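Local coordinates for protein glycosyl hydrolase family 10 (Bacteroides intestinalis DSM 17393, PDB 4QPW) that binds xylo-oligosaccharides through this carbohydrate-binding module, one domain of a larger enzyme that probably hydrolyses glycosidic bonds in xylan, at residues 77-82 and 129-134; 103-108 and 133-138; 69-74 and 107-112. One frame throughout, in Å; residues are numbered along the deposited sequence.

How the contacts relate
Strands 69-78, 106-113 and 130-141 lie side by side in one antiparallel sheet, with 69-78 in the middle. From the N terminus, the chain enters at 69-74, which contact 3 ties to 107-112, closing a loop of 32 residues. Contact 1 takes the end of the same strand, 77-82, to 129-134 across 46 residues, so contacts 1 and 3 cross. Contact 2 closes 24 residues: it begins at 103-108, inside the loop of contact 1 and sharing E107 and Y108 with contact 3, and ends on 133-138, overlapping contact 1 at Q133 and I134. It spans the central strand to join its two neighbours, whereas contacts 1 and 3 each join that strand to one of them.

Contact 1 (77-82 and 129-134); sequences RGSAEG and VGTIQI
R77 and Q133 form an antiparallel hydrogen-bonded pair, R77 N giving to Q133 O at 3.0 Å and Q133 N to R77 O at 2.8 Å, and G78 with I132 follows as a non-hydrogen-bonded pair. The side chains of R77 and Q133 rise from the same face and run side by side, their guanidinium and amide planes only 11° apart. Both NE (2.7 Å) and NH2 (2.9 Å) of R77 donate to Q133 OE1, which sits in the guanidinium plane, while Q133 NE2 is taken up by E41; glutamine suits a place between an arginine and a glutamate because its amide can accept and donate at once. With an alanine in place of R77, Q133 OE1 would probably lose both guanidinium donors and its amide be freer to turn. The pairing joins strands 69-78 and 130-141 in one sheet of the antiparallel beta-sandwich, just before the chain turns off through 79-81 into strand 82-89 of the other sheet. There S79 carries the bonding past the strand end: S79 N gives to T131 O (2.8 Å), and S79 OG, turned between its backbone N and carbonyl carbon (chi1 52°), accepts from T131 N (2.9 Å). G130 lies against this hydroxyl, its CA 3.5 Å from S79 OG, where a beta carbon would clash with that oxygen and, at these backbone angles, jam against the carbonyl oxygen of V129.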
# COMPACT_ATOMS: atom_id res chain seq x y z
N ARG A 77 -0.02 -5.61 8.61
CA ARG A 77 0.61 -5.72 9.97
C ARG A 77 2.08 -5.36 9.78
O ARG A 77 2.67 -5.36 8.66
CB ARG A 77 0.42 -7.06 10.56
CG ARG A 77 1.15 -8.12 9.96
CD ARG A 77 1.09 -9.49 10.71
NE ARG A 77 1.98 -10.49 10.29
CZ ARG A 77 2.16 -11.77 10.77
NH1 ARG A 77 1.46 -12.26 11.84
NH2 ARG A 77 3.05 -12.55 10.12
N GLY A 78 2.75 -5.15 10.91
CA GLY A 78 4.19 -4.96 10.94
C GLY A 78 4.82 -5.64 12.09
O GLY A 78 4.16 -6.10 13.05
N SER A 79 6.14 -5.69 12.04
CA SER A 79 6.92 -6.29 13.15
C SER A 79 6.92 -5.39 14.34
O SER A 79 7.36 -5.87 15.43
CB SER A 79 8.38 -6.52 12.70
OG SER A 79 8.95 -5.39 12.16
N ALA A 80 6.57 -4.18 14.26
CA ALA A 80 6.40 -3.22 15.31
C ALA A 80 5.38 -2.21 14.88
O ALA A 80 4.98 -2.17 13.67
CB ALA A 80 7.70 -2.48 15.61
N GLU A 81 4.84 -1.40 15.76
CA GLU A 81 3.98 -0.34 15.43
C GLU A 81 4.64 0.65 14.46
O GLU A 81 5.83 1.01 14.63
CB GLU A 81 3.48 0.42 16.68
CG GLU A 81 2.49 -0.41 17.46
CD GLU A 81 2.07 0.17 18.81
OE1 GLU A 81 2.10 1.36 19.01
OE2 GLU A 81 1.66 -0.64 19.67
N GLY A 82 3.97 1.12 13.42
CA GLY A 82 4.48 2.09 12.51
C GLY A 82 3.41 2.64 11.63
O GLY A 82 2.20 2.33 11.83
N VAL A 129 11.54 1.06 10.07
CA VAL A 129 12.47 0.01 10.22
C VAL A 129 11.86 -1.27 10.69
O VAL A 129 11.31 -1.29 11.80
CB VAL A 129 13.70 0.39 11.14
CG1 VAL A 129 14.67 -0.74 11.20
CG2 VAL A 129 14.31 1.64 10.63
N GLY A 130 11.87 -2.33 9.93
CA GLY A 130 11.31 -3.60 10.28
C GLY A 130 10.64 -4.26 9.07
O GLY A 130 11.07 -4.07 7.93
N THR A 131 9.62 -5.04 9.35
CA THR A 131 8.89 -5.79 8.28
C THR A 131 7.46 -5.27 8.25
O THR A 131 6.77 -5.27 9.31
CB THR A 131 8.91 -7.24 8.56
OG1 THR A 131 10.30 -7.74 8.65
CG2 THR A 131 8.24 -8.09 7.46
N ILE A 132 7.00 -4.82 7.07
CA ILE A 132 5.58 -4.53 6.77
C ILE A 132 5.06 -5.65 5.91
O ILE A 132 5.70 -6.07 4.92
CB ILE A 132 5.48 -3.19 6.09
CG1 ILE A 132 5.97 -2.08 7.01
CG2 ILE A 132 4.04 -2.99 5.61
CD1 ILE A 132 6.07 -0.75 6.30
N GLN A 133 3.89 -6.20 6.26
CA GLN A 133 3.19 -7.21 5.45
C GLN A 133 1.81 -6.74 5.07
O GLN A 133 1.08 -6.15 5.90
CB GLN A 133 3.12 -8.48 6.24
CG GLN A 133 4.54 -9.07 6.53
CD GLN A 133 4.47 -10.38 7.31
OE1 GLN A 133 3.57 -10.59 8.11
NE2 GLN A 133 5.36 -11.25 7.02
N ILE A 134 1.47 -6.92 3.78
CA ILE A 134 0.19 -6.46 3.21
C ILE A 134 -0.46 -7.65 2.58
O ILE A 134 0.06 -8.29 1.67
CB ILE A 134 0.44 -5.31 2.22
CG1 ILE A 134 1.04 -4.12 2.94
CG2 ILE A 134 -0.90 -4.97 1.52
CD1 ILE A 134 1.51 -3.00 2.02

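Contact 2 (103-108 and 133-138); sequences TEWKEY and QIKYVK
The indole of W105 meets the backbone of 133-138 with the outer end of its six-membered ring: I134 N lies at the ring edge near its plane, while Q133 O and K135 N approach obliquely. CZ3 comes to 3.4 Å from Q133 O, and CH2 touches the CB of Q133 at 3.5 Å. The amide of Q133 is nearly parallel to the indole, the planes 12° apart; R77 holds its OE1, as in contact 1. K135 CB packs against W105 CZ3 at 3.8 Å, but the rest of the lysine leads away to the carbonyl of G38. At the other end of the indole, NE1 is bonded to E37, so tryptophan combines a wide apolar surface with one polar anchor.

In the second flat pair the hydroxyl of Y136 donates to E107 OE2 at 2.6 Å, on its anti side, 29° out of the carboxylate plane. OE2 lies at the edge of the tyrosine ring, in its plane, and the carboxylate stands perpendicular to the ring. E107 reaches it by an extended chain, with CG anti to the backbone N (chi1 -168°). A water joins K138 NZ to the same OE2, and this positive charge is likely to stabilise the carboxylate.

Strand 69-78 lies between these segments, and W105 and E107 reach across its M75 on the face turned away from the second sheet. K135 and Y136 both touch M75. Q133 pairs with R77 but K138 lies by K73, a slip of one in register that, with the helical backbone angles of K135, is consistent with a classic beta bulge.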
# COMPACT_ATOMS: atom_id res chain seq x y z
N THR A 103 1.16 -5.17 15.32
CA THR A 103 1.59 -6.47 15.10
C THR A 103 0.49 -7.51 14.81
O THR A 103 0.77 -8.69 14.67
CB THR A 103 2.56 -7.01 16.22
OG1 THR A 103 1.74 -7.25 17.42
CG2 THR A 103 3.68 -6.08 16.46
N GLU A 104 -0.75 -7.10 14.80
CA GLU A 104 -1.90 -7.96 14.54
C GLU A 104 -2.34 -7.74 13.07
O GLU A 104 -2.38 -6.59 12.65
CB GLU A 104 -3.05 -7.52 15.48
CG GLU A 104 -2.65 -7.60 16.96
CD GLU A 104 -3.65 -7.07 17.92
OE1 GLU A 104 -4.72 -6.59 17.52
OE2 GLU A 104 -3.44 -7.21 19.19
N TRP A 105 -2.75 -8.78 12.42
CA TRP A 105 -3.40 -8.63 11.08
C TRP A 105 -4.72 -7.91 11.29
O TRP A 105 -5.65 -8.47 11.99
CB TRP A 105 -3.62 -9.91 10.41
CG TRP A 105 -2.41 -10.50 9.74
CD1 TRP A 105 -1.79 -11.62 10.05
CD2 TRP A 105 -1.74 -9.95 8.58
NE1 TRP A 105 -0.76 -11.89 9.11
CE2 TRP A 105 -0.78 -10.84 8.20
CE3 TRP A 105 -1.91 -8.79 7.82
CZ2 TRP A 105 0.03 -10.62 7.04
CZ3 TRP A 105 -1.13 -8.60 6.69
CH2 TRP A 105 -0.19 -9.52 6.34
N LYS A 106 -4.90 -6.73 10.72
CA LYS A 106 -6.10 -5.92 10.82
C LYS A 106 -6.40 -5.34 9.45
O LYS A 106 -5.49 -5.13 8.65
CB LYS A 106 -5.95 -4.76 11.83
CG LYS A 106 -5.79 -5.34 13.27
CD LYS A 106 -5.37 -4.33 14.31
CE LYS A 106 -6.10 -3.06 14.37
NZ LYS A 106 -5.44 -2.22 15.51
N GLU A 107 -7.68 -5.06 9.20
CA GLU A 107 -8.09 -4.35 8.00
C GLU A 107 -8.23 -2.89 8.32
O GLU A 107 -8.82 -2.54 9.38
CB GLU A 107 -9.42 -4.90 7.45
CG GLU A 107 -9.72 -4.37 6.05
CD GLU A 107 -11.05 -4.88 5.55
OE1 GLU A 107 -12.10 -4.36 6.01
OE2 GLU A 107 -11.08 -5.83 4.72
N TYR A 108 -7.71 -2.03 7.49
CA TYR A 108 -7.83 -0.59 7.59
C TYR A 108 -8.67 -0.08 6.46
O TYR A 108 -8.53 -0.59 5.30
CB TYR A 108 -6.41 0.04 7.57
CG TYR A 108 -5.54 -0.44 8.71
CD1 TYR A 108 -5.57 0.30 9.95
CD2 TYR A 108 -4.88 -1.61 8.69
CE1 TYR A 108 -4.90 -0.13 11.07
CE2 TYR A 108 -4.17 -2.06 9.79
CZ TYR A 108 -4.20 -1.30 10.98
OH TYR A 108 -3.52 -1.78 12.11
N GLN A 133 3.89 -6.20 6.26
CA GLN A 133 3.19 -7.21 5.45
C GLN A 133 1.81 -6.74 5.07
O GLN A 133 1.08 -6.15 5.90
CB GLN A 133 3.12 -8.48 6.24
CG GLN A 133 4.54 -9.07 6.53
CD GLN A 133 4.47 -10.38 7.31
OE1 GLN A 133 3.57 -10.59 8.11
NE2 GLN A 133 5.36 -11.25 7.02
N ILE A 134 1.47 -6.92 3.78
CA ILE A 134 0.19 -6.46 3.21
C ILE A 134 -0.46 -7.65 2.58
O ILE A 134 0.06 -8.29 1.67
CB ILE A 134 0.44 -5.31 2.22
CG1 ILE A 134 1.04 -4.12 2.94
CG2 ILE A 134 -0.90 -4.97 1.52
CD1 ILE A 134 1.51 -3.00 2.02
N LYS A 135 -1.67 -8.02 3.08
CA LYS A 135 -2.34 -9.21 2.60
C LYS A 135 -3.20 -8.98 1.32
O LYS A 135 -3.24 -9.89 0.49
CB LYS A 135 -3.25 -9.71 3.75
CG LYS A 135 -3.79 -11.07 3.66
CD LYS A 135 -2.69 -12.11 3.88
CE LYS A 135 -3.24 -13.55 3.86
NZ LYS A 135 -2.15 -14.55 3.96
N TYR A 136 -3.84 -7.85 1.25
CA TYR A 136 -4.72 -7.52 0.10
C TYR A 136 -4.98 -6.07 0.11
O TYR A 136 -4.82 -5.37 1.13
CB TYR A 136 -6.06 -8.33 0.13
CG TYR A 136 -6.90 -8.13 1.39
CD1 TYR A 136 -7.68 -6.99 1.56
CD2 TYR A 136 -6.90 -9.06 2.42
CE1 TYR A 136 -8.49 -6.84 2.68
CE2 TYR A 136 -7.65 -8.92 3.53
CZ TYR A 136 -8.39 -7.80 3.66
OH TYR A 136 -9.21 -7.57 4.84
N VAL A 137 -5.47 -5.60 -1.06
CA VAL A 137 -5.97 -4.26 -1.26
C VAL A 137 -7.27 -4.32 -2.02
O VAL A 137 -7.35 -5.06 -3.03
CB VAL A 137 -4.93 -3.40 -2.06
CG1 VAL A 137 -5.41 -2.01 -2.22
CG2 VAL A 137 -3.58 -3.41 -1.36
N LYS A 138 -8.29 -3.60 -1.56
CA LYS A 138 -9.57 -3.52 -2.24
C LYS A 138 -9.96 -2.08 -2.42
O LYS A 138 -9.67 -1.25 -1.56
CB LYS A 138 -10.69 -4.26 -1.45
CG LYS A 138 -10.44 -5.72 -1.16
CD LYS A 138 -11.47 -6.41 -0.33
CE LYS A 138 -11.12 -7.82 0.03
NZ LYS A 138 -12.15 -8.50 0.87
O HOH W 1 -12.92 -6.85 2.99

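Contact 3 (69-74 and 107-112); sequences EYKLKM and EYEFSF
Strands 69-74 and 107-112 are neighbours in an antiparallel sheet, running 160° apart, with hydrogen-bonded pairs Y70-F112, L72-F110 and M74-Y108. Typical of these bonds is Y70 N to F112 O at 2.9 Å. The alternating pairs K71-S111 and K73-E109 put their side chains on the other face.

There E109 answers two lysines. Its OE1 takes K71 NZ in a salt bridge of 2.8 Å on the syn side, 29° out of the carboxylate plane, and OE2 makes a long one with K73 NZ at 3.9 Å; both ammonium groups also pair with D2. K73 NZ is linked to E107 OE1 through a water. Long, extended lysines suit this outer surface, where they gather acids of strand 106-113 and D2 near the N terminus.

The opposite face looks into the beta-sandwich, toward strands 82-89 and 95-101, and is largely apolar, with Y70 OH bonded to E65 N. F110 meets F86 edge-to-face, and L72 CB lies 4.2 Å from F110 CD2, at the edge of that ring. F112, its CG between backbone N and carbonyl carbon (chi1 67°), swings back to the neighbouring strand, its ring edge toward L72 N, and brings CZ to 3.8 Å from Y70 CB.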
# COMPACT_ATOMS: atom_id res chain seq x y z
N GLU A 69 -17.41 8.47 -4.64
CA GLU A 69 -16.97 8.04 -3.31
C GLU A 69 -16.67 6.53 -3.25
O GLU A 69 -17.48 5.71 -3.70
CB GLU A 69 -18.11 8.33 -2.33
CG GLU A 69 -18.53 9.79 -2.08
CD GLU A 69 -17.45 10.66 -1.50
OE1 GLU A 69 -16.79 10.20 -0.50
OE2 GLU A 69 -17.27 11.82 -2.03
N TYR A 70 -15.54 6.24 -2.61
CA TYR A 70 -15.05 4.85 -2.46
C TYR A 70 -14.46 4.68 -1.14
O TYR A 70 -14.22 5.63 -0.38
CB TYR A 70 -13.95 4.55 -3.55
CG TYR A 70 -14.38 4.78 -4.96
CD1 TYR A 70 -14.99 3.81 -5.70
CD2 TYR A 70 -14.14 6.03 -5.61
CE1 TYR A 70 -15.36 3.99 -7.01
CE2 TYR A 70 -14.52 6.22 -6.88
CZ TYR A 70 -15.13 5.22 -7.60
OH TYR A 70 -15.47 5.46 -8.92
N LYS A 71 -14.13 3.41 -0.80
CA LYS A 71 -13.18 3.11 0.26
C LYS A 71 -11.97 2.39 -0.28
O LYS A 71 -12.11 1.54 -1.21
CB LYS A 71 -13.77 2.14 1.32
CG LYS A 71 -14.93 2.73 2.10
CD LYS A 71 -15.50 1.69 3.06
CE LYS A 71 -16.73 2.23 3.80
NZ LYS A 71 -17.26 1.20 4.79
N LEU A 72 -10.82 2.69 0.23
CA LEU A 72 -9.65 1.84 0.13
C LEU A 72 -9.64 0.91 1.36
O LEU A 72 -9.77 1.43 2.51
CB LEU A 72 -8.38 2.70 0.15
CG LEU A 72 -7.06 2.01 0.33
CD1 LEU A 72 -6.69 1.13 -0.85
CD2 LEU A 72 -5.94 3.04 0.63
N LYS A 73 -9.50 -0.36 1.17
CA LYS A 73 -9.34 -1.34 2.25
C LYS A 73 -8.02 -2.00 2.11
O LYS A 73 -7.66 -2.48 0.98
CB LYS A 73 -10.44 -2.37 2.31
CG LYS A 73 -11.81 -1.78 2.48
CD LYS A 73 -12.91 -2.81 2.71
CE LYS A 73 -14.27 -2.14 2.98
NZ LYS A 73 -15.32 -3.11 3.30
N MET A 74 -7.21 -2.09 3.16
CA MET A 74 -5.94 -2.80 3.13
C MET A 74 -5.75 -3.59 4.38
O MET A 74 -5.98 -2.99 5.48
CB MET A 74 -4.85 -1.78 2.99
CG MET A 74 -3.48 -2.31 2.68
SD MET A 74 -2.14 -1.10 2.70
CE MET A 74 -3.31 0.23 1.71
N GLU A 107 -7.68 -5.06 9.20
CA GLU A 107 -8.09 -4.35 8.00
C GLU A 107 -8.23 -2.89 8.32
O GLU A 107 -8.82 -2.54 9.38
CB GLU A 107 -9.42 -4.90 7.45
CG GLU A 107 -9.72 -4.37 6.05
CD GLU A 107 -11.05 -4.88 5.55
OE1 GLU A 107 -12.10 -4.36 6.01
OE2 GLU A 107 -11.08 -5.83 4.72
N TYR A 108 -7.71 -2.03 7.49
CA TYR A 108 -7.83 -0.59 7.59
C TYR A 108 -8.67 -0.08 6.46
O TYR A 108 -8.53 -0.59 5.30
CB TYR A 108 -6.41 0.04 7.57
CG TYR A 108 -5.54 -0.44 8.71
CD1 TYR A 108 -5.57 0.30 9.95
CD2 TYR A 108 -4.88 -1.61 8.69
CE1 TYR A 108 -4.90 -0.13 11.07
CE2 TYR A 108 -4.17 -2.06 9.79
CZ TYR A 108 -4.20 -1.30 10.98
OH TYR A 108 -3.52 -1.78 12.11
N GLU A 109 -9.52 0.89 6.69
CA GLU A 109 -10.33 1.48 5.65
C GLU A 109 -10.18 2.96 5.60
O GLU A 109 -10.06 3.65 6.64
CB GLU A 109 -11.79 0.88 5.55
CG GLU A 109 -12.76 1.16 6.67
CD GLU A 109 -14.15 0.55 6.43
OE1 GLU A 109 -15.02 1.46 6.46
OE2 GLU A 109 -14.35 -0.70 6.24
N PHE A 110 -10.20 3.52 4.41
CA PHE A 110 -10.08 5.01 4.13
C PHE A 110 -11.13 5.36 3.16
O PHE A 110 -11.10 4.93 2.00
CB PHE A 110 -8.67 5.22 3.54
CG PHE A 110 -8.40 6.57 2.85
CD1 PHE A 110 -8.19 7.72 3.61
CD2 PHE A 110 -8.26 6.65 1.48
CE1 PHE A 110 -7.94 8.96 2.96
CE2 PHE A 110 -7.95 7.87 0.86
CZ PHE A 110 -7.78 8.95 1.62
N SER A 111 -12.10 6.17 3.58
CA SER A 111 -13.08 6.69 2.70
C SER A 111 -12.63 7.93 1.94
O SER A 111 -11.96 8.79 2.57
CB SER A 111 -14.36 7.07 3.50
OG SER A 111 -15.01 5.89 4.01
N PHE A 112 -12.89 8.02 0.69
CA PHE A 112 -12.42 9.18 -0.09
C PHE A 112 -13.30 9.40 -1.22
O PHE A 112 -13.92 8.53 -1.81
CB PHE A 112 -10.96 9.03 -0.55
CG PHE A 112 -10.72 7.93 -1.56
CD1 PHE A 112 -10.70 6.53 -1.19
CD2 PHE A 112 -10.59 8.23 -2.91
CE1 PHE A 112 -10.55 5.59 -2.14
CE2 PHE A 112 -10.44 7.24 -3.83
CZ PHE A 112 -10.43 5.90 -3.44
O HOH W 2 -14.60 -4.87 5.46